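Local coordinates for protein UDP-N-acetylglucosamine 2-epimerase (Methanocaldococcus jannaschii, PDB 4NES) that probably catalyses the reversible epimerization at C-2 that interconverts UDP-N-acetylglucosamine and UDP-N-acetylmannosamine, working as a homodimer with a GT-B-type fold, at residues Ala101-Ala106 / Asp137-Tyr142; Asn152-Glu157 / Asn162-Val167. One frame throughout, in Å; residues are numbered along the deposited sequence.

Contact 1 of 2, residues Ala101-Ala106 / Asp137-Tyr142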
loop_
_atom_site.group_PDB
_atom_site.type_symbol
_atom_site.label_atom_id
_atom_site.label_comp_id
_atom_site.label_asym_id
_atom_site.label_seq_id
_atom_site.Cartn_x
_atom_site.Cartn_y
_atom_site.Cartn_z
ATOM N N ALA A 101 0.066 4.709 -6.902
ATOM C CA ALA A 101 0.556 3.847 -7.975
ATOM C C ALA A 101 2.031 4.131 -8.246
ATOM O O ALA A 101 2.834 3.211 -8.390
ATOM C CB ALA A 101 -0.272 4.024 -9.233
ATOM N N GLY A 102 2.388 5.410 -8.310
ATOM C CA GLY A 102 3.777 5.763 -8.542
ATOM C C GLY A 102 4.689 5.223 -7.459
ATOM O O GLY A 102 5.761 4.678 -7.754
ATOM N N ALA A 103 4.282 5.394 -6.203
ATOM C CA ALA A 103 5.086 4.926 -5.069
ATOM C C ALA A 103 5.219 3.406 -5.034
ATOM O O ALA A 103 6.303 2.878 -4.761
ATOM C CB ALA A 103 4.501 5.435 -3.752
ATOM N N LEU A 104 4.119 2.711 -5.294
ATOM C CA LEU A 104 4.125 1.263 -5.265
ATOM C C LEU A 104 5.006 0.683 -6.370
ATOM O O LEU A 104 5.742 -0.276 -6.134
ATOM C CB LEU A 104 2.703 0.728 -5.358
ATOM C CG LEU A 104 2.576 -0.786 -5.216
ATOM C CD1 LEU A 104 3.355 -1.296 -4.001
ATOM C CD2 LEU A 104 1.108 -1.143 -5.090
ATOM N N VAL A 105 4.948 1.256 -7.569
ATOM C CA VAL A 105 5.810 0.779 -8.642
ATOM C C VAL A 105 7.271 0.999 -8.270
ATOM O O VAL A 105 8.090 0.086 -8.362
ATOM C CB VAL A 105 5.524 1.480 -9.993
ATOM C CG1 VAL A 105 6.599 1.117 -11.007
ATOM C CG2 VAL A 105 4.149 1.106 -10.525
ATOM N N ALA A 106 7.591 2.218 -7.847
ATOM C CA ALA A 106 8.968 2.563 -7.527
ATOM C C ALA A 106 9.536 1.700 -6.406
ATOM O O ALA A 106 10.661 1.218 -6.496
ATOM C CB ALA A 106 9.085 4.042 -7.189
ATOM N N ASP A 137 3.226 6.803 2.551
ATOM C CA ASP A 137 4.175 7.193 3.595
ATOM C C ASP A 137 5.021 5.996 4.033
ATOM O O ASP A 137 6.207 6.143 4.307
ATOM C CB ASP A 137 3.457 7.814 4.808
ATOM C CG ASP A 137 2.991 9.242 4.559
ATOM O OD1 ASP A 137 3.522 9.893 3.643
ATOM O OD2 ASP A 137 2.103 9.707 5.306
ATOM N N HIS A 138 4.422 4.809 4.081
ATOM C CA HIS A 138 5.147 3.652 4.561
ATOM C C HIS A 138 6.086 3.012 3.553
ATOM O O HIS A 138 6.818 2.090 3.899
ATOM C CB HIS A 138 4.178 2.631 5.149
ATOM C CG HIS A 138 3.686 3.020 6.494
ATOM N ND1 HIS A 138 4.313 2.638 7.654
ATOM C CD2 HIS A 138 2.657 3.826 6.871
ATOM C CE1 HIS A 138 3.685 3.163 8.695
ATOM N NE2 HIS A 138 2.674 3.891 8.236
ATOM N N ILE A 139 6.083 3.502 2.317
ATOM C CA ILE A 139 7.085 3.045 1.352
ATOM C C ILE A 139 7.971 4.178 0.840
ATOM O O ILE A 139 8.694 4.012 -0.146
ATOM C CB ILE A 139 6.460 2.262 0.176
ATOM C CG1 ILE A 139 5.250 3.006 -0.374
ATOM C CG2 ILE A 139 6.089 0.845 0.614
ATOM C CD1 ILE A 139 4.618 2.326 -1.569
ATOM N N SER A 140 7.943 5.317 1.521
ATOM C CA SER A 140 8.741 6.469 1.101
ATOM C C SER A 140 10.115 6.487 1.751
ATOM O O SER A 140 10.266 6.119 2.911
ATOM C CB SER A 140 8.015 7.764 1.460
ATOM O OG SER A 140 6.863 7.929 0.661
ATOM N N SER A 141 11.109 6.946 0.997
ATOM C CA SER A 141 12.453 7.136 1.525
ATOM C C SER A 141 12.675 8.554 2.053
ATOM O O SER A 141 13.497 8.767 2.948
ATOM C CB SER A 141 13.483 6.808 0.449
ATOM O OG SER A 141 13.494 5.416 0.190
ATOM N N TYR A 142 11.941 9.513 1.502
ATOM C CA TYR A 142 11.951 10.886 1.993
ATOM C C TYR A 142 10.507 11.280 2.234
ATOM O O TYR A 142 9.663 11.144 1.338
ATOM C CB TYR A 142 12.553 11.845 0.963
ATOM C CG TYR A 142 13.967 11.533 0.551
ATOM C CD1 TYR A 142 14.222 10.606 -0.448
ATOM C CD2 TYR A 142 15.047 12.185 1.138
ATOM C CE1 TYR A 142 15.507 10.324 -0.842
ATOM C CE2 TYR A 142 16.346 11.901 0.743
ATOM C CZ TYR A 142 16.562 10.972 -0.247
ATOM O OH TYR A 142 17.844 10.676 -0.656
#

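Contact 2 of 2, residues Asn152-Glu157 / Asn162-Val167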
loop_
_atom_site.group_PDB
_atom_site.type_symbol
_atom_site.label_atom_id
_atom_site.label_comp_id
_atom_site.label_asym_id
_atom_site.label_seq_id
_atom_site.Cartn_x
_atom_site.Cartn_y
_atom_site.Cartn_z
ATOM N N ASN A 152 4.838 14.188 13.666
ATOM C CA ASN A 152 4.448 13.368 14.806
ATOM C C ASN A 152 3.527 12.215 14.406
ATOM O O ASN A 152 3.633 11.114 14.959
ATOM C CB ASN A 152 3.846 14.234 15.914
ATOM C CG ASN A 152 4.895 15.058 16.627
ATOM O OD1 ASN A 152 6.064 14.683 16.669
ATOM N ND2 ASN A 152 4.484 16.181 17.195
ATOM N N ASN A 153 2.640 12.455 13.445
ATOM C CA ASN A 153 1.826 11.376 12.879
ATOM C C ASN A 153 2.692 10.251 12.326
ATOM O O ASN A 153 2.421 9.060 12.559
ATOM C CB ASN A 153 0.922 11.905 11.767
ATOM C CG ASN A 153 -0.219 12.734 12.290
ATOM O OD1 ASN A 153 -0.560 12.682 13.480
ATOM N ND2 ASN A 153 -0.843 13.489 11.401
ATOM N N LEU A 154 3.733 10.620 11.589
ATOM C CA LEU A 154 4.636 9.644 11.011
ATOM C C LEU A 154 5.417 8.884 12.083
ATOM O O LEU A 154 5.548 7.659 12.010
ATOM C CB LEU A 154 5.596 10.334 10.044
ATOM C CG LEU A 154 4.877 10.944 8.842
ATOM C CD1 LEU A 154 5.744 11.949 8.120
ATOM C CD2 LEU A 154 4.445 9.844 7.879
ATOM N N LEU A 155 5.918 9.594 13.088
ATOM C CA LEU A 155 6.662 8.956 14.178
ATOM C C LEU A 155 5.791 7.946 14.931
ATOM O O LEU A 155 6.258 6.866 15.305
ATOM C CB LEU A 155 7.232 9.996 15.146
ATOM C CG LEU A 155 8.338 10.888 14.586
ATOM C CD1 LEU A 155 8.678 11.987 15.577
ATOM C CD2 LEU A 155 9.577 10.069 14.227
ATOM N N ARG A 156 4.517 8.285 15.116
ATOM C CA ARG A 156 3.569 7.420 15.817
ATOM C C ARG A 156 3.283 6.135 15.036
ATOM O O ARG A 156 2.842 5.130 15.610
ATOM C CB ARG A 156 2.265 8.183 16.072
ATOM C CG ARG A 156 1.371 7.556 17.119
ATOM C CD ARG A 156 -0.079 7.976 16.933
ATOM N NE ARG A 156 -0.974 6.825 17.011
ATOM C CZ ARG A 156 -1.576 6.270 15.963
ATOM N NH1 ARG A 156 -1.405 6.769 14.745
ATOM N NH2 ARG A 156 -2.370 5.223 16.136
ATOM N N GLU A 157 3.531 6.157 13.730
ATOM C CA GLU A 157 3.393 4.965 12.897
ATOM C C GLU A 157 4.736 4.269 12.678
ATOM O O GLU A 157 4.868 3.418 11.793
ATOM C CB GLU A 157 2.714 5.304 11.565
ATOM C CG GLU A 157 1.289 5.799 11.747
ATOM C CD GLU A 157 0.638 6.273 10.461
ATOM O OE1 GLU A 157 1.182 6.019 9.362
ATOM O OE2 GLU A 157 -0.440 6.900 10.558
ATOM N N ASN A 162 14.943 9.845 10.634
ATOM C CA ASN A 162 15.888 10.373 9.650
ATOM C C ASN A 162 15.335 10.459 8.226
ATOM O O ASN A 162 15.954 11.075 7.354
ATOM C CB ASN A 162 17.249 9.653 9.695
ATOM C CG ASN A 162 17.165 8.190 9.313
ATOM O OD1 ASN A 162 16.103 7.674 8.968
ATOM N ND2 ASN A 162 18.306 7.509 9.365
ATOM N N LYS A 163 14.160 9.872 8.010
ATOM C CA LYS A 163 13.463 9.962 6.730
ATOM C C LYS A 163 12.562 11.194 6.638
ATOM O O LYS A 163 12.080 11.533 5.555
ATOM C CB LYS A 163 12.572 8.740 6.526
ATOM C CG LYS A 163 13.259 7.406 6.274
ATOM C CD LYS A 163 12.182 6.359 5.998
ATOM C CE LYS A 163 12.728 5.106 5.340
ATOM N NZ LYS A 163 13.765 4.426 6.156
ATOM N N ILE A 164 12.316 11.836 7.774
ATOM C CA ILE A 164 11.297 12.884 7.867
ATOM C C ILE A 164 11.913 14.276 7.899
ATOM O O ILE A 164 12.817 14.549 8.693
ATOM C CB ILE A 164 10.437 12.702 9.134
ATOM C CG1 ILE A 164 9.889 11.281 9.213
ATOM C CG2 ILE A 164 9.284 13.704 9.144
ATOM C CD1 ILE A 164 9.274 10.976 10.568
ATOM N N PHE A 165 11.413 15.149 7.030
ATOM C CA PHE A 165 11.854 16.537 6.965
ATOM C C PHE A 165 10.628 17.422 7.023
ATOM O O PHE A 165 9.744 17.295 6.175
ATOM C CB PHE A 165 12.605 16.783 5.651
ATOM C CG PHE A 165 13.793 15.892 5.464
ATOM C CD1 PHE A 165 13.654 14.619 4.918
ATOM C CD2 PHE A 165 15.049 16.316 5.863
ATOM C CE1 PHE A 165 14.772 13.789 4.766
ATOM C CE2 PHE A 165 16.161 15.499 5.708
ATOM C CZ PHE A 165 16.020 14.243 5.163
ATOM N N VAL A 166 10.558 18.311 8.015
ATOM C CA VAL A 166 9.451 19.258 8.097
ATOM C C VAL A 166 9.845 20.486 7.300
ATOM O O VAL A 166 10.702 21.266 7.727
ATOM C CB VAL A 166 9.143 19.640 9.548
ATOM C CG1 VAL A 166 7.974 20.621 9.594
ATOM C CG2 VAL A 166 8.830 18.386 10.369
ATOM N N VAL A 167 9.242 20.629 6.123
ATOM C CA VAL A 167 9.681 21.628 5.151
ATOM C C VAL A 167 8.638 22.697 4.842
ATOM O O VAL A 167 8.907 23.618 4.069
ATOM C CB VAL A 167 10.116 20.977 3.811
ATOM C CG1 VAL A 167 11.318 20.050 4.001
ATOM C CG2 VAL A 167 8.949 20.228 3.153
#

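Contact 1 of 2, residues Ala101-Ala106 / Asp137-Tyr142
Ala103 presents its methyl group to Ile139, and that pair carries most of the contact between helix 97-108 and the chain leaving helix 128-138. The CB of Ala103 points toward the second segment and meets CD1 of Ile139 at 3.8 Å. The same CD1 also lies against main-chain atoms of the helix, 3.7 Å from Ala103 O. CD1 thus rests on the methyl of Ala103 and on the peptide that links it to Leu104. At Leu104 the approach is made by the backbone: its N is 3.8 Å from Ile139 CD1, while its CB points away from the second segment. The leucine packs instead on Leu100 of the second subunit. Beyond it, Val105 faces helix 67-85, and Ala106 packs on Val113 of strand 112-116.

The reach of Ile139 follows from its torsions. CG1 sits between the backbone N and the carbonyl carbon (chi1 47°), and the extended second torsion (178°) carries CD1 straight on to the helix surface. This compensates for a backbone separation of 7.0 Å between Ala103 CA and Ile139 CA. The isoleucine also packs on Ile131 of the second subunit, which places the contact beside the dimer interface.

No hydrogen bond or salt bridge crosses between the two segments, and together they bury a modest 115 Å². Cohesion here thus rests on dispersion and the exclusion of water: one methyl seated on an alanine and its peptide joins helix 97-108 to the segment that follows helix 128-138, in the N-terminal Rossmann-like domain where the subunits meet.

Contact 2 of 2, residues Asn152-Glu157 / Asn162-Val167
Strand 142-145, helix 148-156 and strand 164-166 form a beta-alpha-beta unit at one edge of the seven-stranded parallel sheet, and this contact seats the end of its helix on its second strand. Phe165 makes backbone hydrogen bonds with Leu143 and Ala145, which sets the two strands side by side, while Ile164 turns its side chain to the helix.

Two leucines, consecutive in the helix, receive that isoleucine. Its CD1 lies 3.8 Å from Leu154 CB and equally 3.8 Å from Leu155 CD2, so one methyl bridges neighbouring helix positions. The other branch engages Leu154 alone, with Ile164 CG2 placed 4.1 Å from Leu154 CD1. Ile164 gets both branches to the helix because CG1 stands anti to its carbonyl carbon (chi1 -52°) and the chain runs on nearly extended to CD1 (chi2 168°). The two leucines approach differently. Leu154 points its CB toward the strand and touches with both CB and a terminal methyl; the CB of Leu155 points neither toward the strand nor away from it, and the outer part of the side chain comes closer, CD2 touching while CG stands 4.1 Å from Ile164 CD1.

Leu154 also packs on Leu143 of the first strand, so the helix rests on both strands it connects, and Lys151 one turn earlier adds to the cover over Ile164. All of the contact across the two segments is aliphatic, without a hydrogen bond or charge pair. Its 132 Å² of buried surface is therefore hydrophobic in origin: nothing directional fixes the helix to Ile164, and the shape and burial of the methyls set how they fit.

Contacts 1 and 2 follow one another along the chain, and their centres lie 15 Å apart in the same domain. Polar bonding, absent within each contact, joins them: His138 NE2 is 2.8 Å from Glu157 OE1, a probable hydrogen bond. Arg121 adds a second tie by forming salt bridges with Asp137 and Glu157. Packing does the rest, with Leu154 CD2 3.5 Å from Asp137 OD2. Both contacts also reach the second subunit: His138 meets the ring of His138 of the second subunit, and Arg156 packs on Gly158 of the second subunit. Both lie away from the ligand pockets; the Ala103 side chain is about 13 Å from the bound UDP-N-acetylglucosamine.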